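Local coordinates for L-aspartate semialdehyde sulfurtransferase (Methanocaldococcus jannaschii, PDB 3KPB), which probably works with a partner protein to make homocysteine from aspartate semialdehyde and sulfide, and binds S-adenosylmethionine and methylthioadenosine through its C-terminal CBS domain pair, at residues S16-L27 against I53-I64. Residues are numbered along the deposited sequence; the frame is centred on the assembly and turned at random.
Sequences SNISIMEAAKIL and IAKALAQNKKTI
With CG1 anti to its own carbonyl carbon (chi1 -43°), I20 sends CD1 across to A56 and I64, while CG2, anti to the backbone N, turns to I53. CD1 of I20 lies 3.6 Å from CB of A56 and also packs against the carbonyl group of T63, so this branch fills the angle between helix 53-58 and the chain that returns from it. I53 reaches back the other way, sliding past I20 and L27, and enters as a knob the hole formed by I20, A23, A24 and L27; its CD1 sits 3.8 Å from CG2 of I20. Packing is tight where CD1 of I64 meets CB of A23 at 3.5 Å, and CG1 of I64 runs alongside CG1 of I18. Cutting I20 back to an alanine is likely to leave a gap between A56, I53 and I64, which would lose their shared apolar partner. Backbone bonds join 18-20 to 62-64: I64 N donates to O of I18 at 3.0 Å, and I20 N makes a weak bond of 3.4 Å to O of K62. Between them S19 and T63 form a single antiparallel beta bridge, a non-hydrogen-bonded pair, and OG of S19, the N-cap, accepts from E22 N at 2.9 Å. The two short helical segments run nearly antiparallel, at 161° and 10.5 Å between axes. Helices 20-30 and 50-58 pack on one face of the small sheet of the first CBS motif, I53 and I64 resting on strand 44-48, L27 and I64 on strand 35-38; the same helical pair meets the second subunit of the homodimer, where I20 packs on L57 of that subunit.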
loop_
_atom_site.group_PDB
_atom_site.type_symbol
_atom_site.label_atom_id
_atom_site.label_comp_id
_atom_site.label_asym_id
_atom_site.label_seq_id
_atom_site.Cartn_x
_atom_site.Cartn_y
_atom_site.Cartn_z
ATOM N N SER A 16 -8.322 -11.009 15.881
ATOM C CA SER A 16 -7.607 -9.811 16.329
ATOM C C SER A 16 -6.455 -10.083 17.298
ATOM O O SER A 16 -5.591 -9.223 17.491
ATOM C CB SER A 16 -8.581 -8.791 16.935
ATOM O OG SER A 16 -8.963 -9.147 18.253
ATOM N N ASN A 17 -6.448 -11.270 17.899
ATOM C CA ASN A 17 -5.444 -11.627 18.904
ATOM C C ASN A 17 -4.073 -11.987 18.326
ATOM O O ASN A 17 -3.117 -12.191 19.078
ATOM C CB ASN A 17 -5.951 -12.762 19.818
ATOM C CG ASN A 17 -6.385 -14.004 19.040
ATOM O OD1 ASN A 17 -5.675 -15.012 19.001
ATOM N ND2 ASN A 17 -7.554 -13.932 18.413
ATOM N N ILE A 18 -3.970 -12.054 17.002
ATOM C CA ILE A 18 -2.730 -12.518 16.373
ATOM C C ILE A 18 -1.628 -11.446 16.337
ATOM O O ILE A 18 -1.905 -10.247 16.403
ATOM C CB ILE A 18 -2.978 -13.128 14.958
ATOM C CG1 ILE A 18 -3.467 -12.068 13.965
ATOM C CG2 ILE A 18 -3.949 -14.318 15.039
ATOM C CD1 ILE A 18 -3.392 -12.513 12.509
ATOM N N SER A 19 -0.381 -11.893 16.238
ATOM C CA SER A 19 0.763 -10.990 16.143
ATOM C C SER A 19 0.793 -10.239 14.815
ATOM O O SER A 19 0.180 -10.660 13.821
ATOM C CB SER A 19 2.066 -11.778 16.269
ATOM O OG SER A 19 2.262 -12.570 15.108
ATOM N N ILE A 20 1.547 -9.140 14.802
ATOM C CA ILE A 20 1.763 -8.375 13.566
ATOM C C ILE A 20 2.448 -9.242 12.499
ATOM O O ILE A 20 2.048 -9.233 11.331
ATOM C CB ILE A 20 2.549 -7.053 13.795
ATOM C CG1 ILE A 20 2.049 -6.302 15.043
ATOM C CG2 ILE A 20 2.478 -6.158 12.552
ATOM C CD1 ILE A 20 0.552 -5.969 15.058
ATOM N N MET A 21 3.448 -10.018 12.913
ATOM C CA MET A 21 4.126 -10.951 12.017
ATOM C C MET A 21 3.180 -11.999 11.407
ATOM O O MET A 21 3.265 -12.277 10.208
ATOM C CB MET A 21 5.297 -11.624 12.736
ATOM C CG MET A 21 5.982 -12.687 11.905
ATOM S SD MET A 21 7.267 -13.552 12.812
ATOM C CE MET A 21 8.662 -12.470 12.546
ATOM N N GLU A 22 2.289 -12.576 12.218
ATOM C CA GLU A 22 1.331 -13.557 11.709
ATOM C C GLU A 22 0.434 -12.916 10.648
ATOM O O GLU A 22 0.222 -13.495 9.583
ATOM C CB GLU A 22 0.511 -14.209 12.832
ATOM C CG GLU A 22 -0.388 -15.353 12.341
ATOM C CD GLU A 22 -0.928 -16.248 13.452
ATOM O OE1 GLU A 22 -2.064 -16.747 13.297
ATOM O OE2 GLU A 22 -0.227 -16.470 14.464
ATOM N N ALA A 23 -0.048 -11.702 10.918
ATOM C CA ALA A 23 -0.877 -10.974 9.947
ATOM C C ALA A 23 -0.138 -10.723 8.631
ATOM O O ALA A 23 -0.705 -10.909 7.549
ATOM C CB ALA A 23 -1.368 -9.664 10.534
ATOM N N ALA A 24 1.126 -10.312 8.728
ATOM C CA ALA A 24 1.950 -10.070 7.547
ATOM C C ALA A 24 2.120 -11.348 6.732
ATOM O O ALA A 24 2.049 -11.320 5.500
ATOM C CB ALA A 24 3.306 -9.511 7.952
ATOM N N LYS A 25 2.336 -12.467 7.425
ATOM C CA LYS A 25 2.439 -13.759 6.755
ATOM C C LYS A 25 1.170 -14.093 5.971
ATOM O O LYS A 25 1.256 -14.646 4.872
ATOM C CB LYS A 25 2.765 -14.872 7.748
ATOM C CG LYS A 25 4.206 -14.877 8.218
ATOM C CD LYS A 25 4.416 -15.913 9.303
ATOM C CE LYS A 25 5.870 -15.939 9.726
ATOM N NZ LYS A 25 6.089 -16.882 10.858
ATOM N N ILE A 26 0.008 -13.750 6.530
ATOM C CA ILE A 26 -1.278 -13.993 5.866
ATOM C C ILE A 26 -1.389 -13.162 4.578
ATOM O O ILE A 26 -1.781 -13.679 3.528
ATOM C CB ILE A 26 -2.478 -13.729 6.824
ATOM C CG1 ILE A 26 -2.464 -14.737 7.977
ATOM C CG2 ILE A 26 -3.820 -13.784 6.077
ATOM C CD1 ILE A 26 -3.425 -14.414 9.105
ATOM N N LEU A 27 -1.036 -11.879 4.655
ATOM C CA LEU A 27 -1.037 -11.026 3.463
ATOM C C LEU A 27 -0.165 -11.602 2.344
ATOM O O LEU A 27 -0.596 -11.675 1.189
ATOM C CB LEU A 27 -0.571 -9.604 3.801
ATOM C CG LEU A 27 -1.380 -8.798 4.821
ATOM C CD1 LEU A 27 -0.758 -7.425 4.953
ATOM C CD2 LEU A 27 -2.836 -8.672 4.411
ATOM N N ILE A 53 0.456 -2.751 8.968
ATOM C CA ILE A 53 1.648 -3.493 9.402
ATOM C C ILE A 53 2.788 -2.511 9.682
ATOM O O ILE A 53 3.408 -2.556 10.745
ATOM C CB ILE A 53 2.083 -4.558 8.359
ATOM C CG1 ILE A 53 0.957 -5.577 8.106
ATOM C CG2 ILE A 53 3.396 -5.253 8.764
ATOM C CD1 ILE A 53 0.480 -6.379 9.335
ATOM N N ALA A 54 3.050 -1.614 8.731
ATOM C CA ALA A 54 4.030 -0.543 8.934
ATOM C C ALA A 54 3.700 0.316 10.159
ATOM O O ALA A 54 4.587 0.635 10.954
ATOM C CB ALA A 54 4.152 0.326 7.683
ATOM N N LYS A 55 2.427 0.676 10.317
ATOM C CA LYS A 55 2.002 1.519 11.435
ATOM C C LYS A 55 2.240 0.802 12.773
ATOM O O LYS A 55 2.719 1.415 13.734
ATOM C CB LYS A 55 0.534 1.909 11.257
ATOM C CG LYS A 55 0.137 3.256 11.842
ATOM C CD LYS A 55 -1.072 3.847 11.093
ATOM C CE LYS A 55 -2.291 2.927 11.148
ATOM N NZ LYS A 55 -3.580 3.690 11.173
ATOM N N ALA A 56 1.936 -0.500 12.817
ATOM C CA ALA A 56 2.162 -1.317 14.022
ATOM C C ALA A 56 3.631 -1.340 14.431
ATOM O O ALA A 56 3.955 -1.170 15.608
ATOM C CB ALA A 56 1.642 -2.737 13.826
ATOM N N LEU A 57 4.510 -1.540 13.454
ATOM C CA LEU A 57 5.951 -1.466 13.681
ATOM C C LEU A 57 6.381 -0.094 14.195
ATOM O O LEU A 57 7.182 -0.006 15.131
ATOM C CB LEU A 57 6.729 -1.831 12.411
ATOM C CG LEU A 57 6.739 -3.301 11.988
ATOM C CD1 LEU A 57 7.658 -3.478 10.800
ATOM C CD2 LEU A 57 7.167 -4.238 13.109
ATOM N N ALA A 58 5.830 0.970 13.608
ATOM C CA ALA A 58 6.197 2.339 13.992
ATOM C C ALA A 58 5.726 2.719 15.406
ATOM O O ALA A 58 6.398 3.488 16.105
ATOM C CB ALA A 58 5.691 3.341 12.960
ATOM N N GLN A 59 4.583 2.160 15.817
ATOM C CA GLN A 59 3.962 2.432 17.123
ATOM C C GLN A 59 4.281 1.364 18.184
ATOM O O GLN A 59 3.773 1.428 19.310
ATOM C CB GLN A 59 2.438 2.560 16.974
ATOM C CG GLN A 59 1.933 3.762 16.169
ATOM C CD GLN A 59 0.407 3.862 16.164
ATOM O OE1 GLN A 59 -0.267 3.335 17.051
ATOM N NE2 GLN A 59 -0.140 4.545 15.165
ATOM N N ASN A 60 5.112 0.391 17.810
ATOM C CA ASN A 60 5.516 -0.713 18.691
ATOM C C ASN A 60 4.367 -1.553 19.262
ATOM O O ASN A 60 4.395 -1.969 20.426
ATOM C CB ASN A 60 6.487 -0.230 19.775
ATOM C CG ASN A 60 7.932 -0.359 19.343
ATOM O OD1 ASN A 60 8.589 0.629 19.007
ATOM N ND2 ASN A 60 8.435 -1.592 19.315
ATOM N N LYS A 61 3.369 -1.814 18.417
ATOM C CA LYS A 61 2.223 -2.640 18.796
ATOM C C LYS A 61 2.523 -4.108 18.560
ATOM O O LYS A 61 3.163 -4.462 17.564
ATOM C CB LYS A 61 0.971 -2.258 17.995
ATOM C CG LYS A 61 0.502 -0.820 18.152
ATOM C CD LYS A 61 0.327 -0.426 19.612
ATOM C CE LYS A 61 -0.358 0.927 19.722
ATOM N NZ LYS A 61 -0.393 1.385 21.144
ATOM N N LYS A 62 2.034 -4.964 19.456
ATOM C CA LYS A 62 2.289 -6.404 19.357
ATOM C C LYS A 62 1.193 -7.219 18.667
ATOM O O LYS A 62 1.492 -8.233 18.039
ATOM C CB LYS A 62 2.581 -7.000 20.737
ATOM C CG LYS A 62 3.869 -6.500 21.366
ATOM C CD LYS A 62 4.112 -7.156 22.717
ATOM C CE LYS A 62 5.336 -6.574 23.413
ATOM N NZ LYS A 62 5.108 -5.181 23.895
ATOM N N THR A 63 -0.065 -6.800 18.803
ATOM C CA THR A 63 -1.189 -7.559 18.233
ATOM C C THR A 63 -2.006 -6.710 17.270
ATOM O O THR A 63 -2.021 -5.477 17.358
ATOM C CB THR A 63 -2.147 -8.126 19.316
ATOM O OG1 THR A 63 -2.811 -7.040 19.978
ATOM C CG2 THR A 63 -1.390 -8.958 20.349
ATOM N N ILE A 64 -2.702 -7.397 16.370
ATOM C CA ILE A 64 -3.552 -6.769 15.369
ATOM C C ILE A 64 -4.627 -5.911 16.013
ATOM O O ILE A 64 -4.949 -4.831 15.517
ATOM C CB ILE A 64 -4.155 -7.842 14.433
ATOM C CG1 ILE A 64 -3.079 -8.302 13.439
ATOM C CG2 ILE A 64 -5.384 -7.328 13.680
ATOM C CD1 ILE A 64 -2.353 -7.150 12.705
#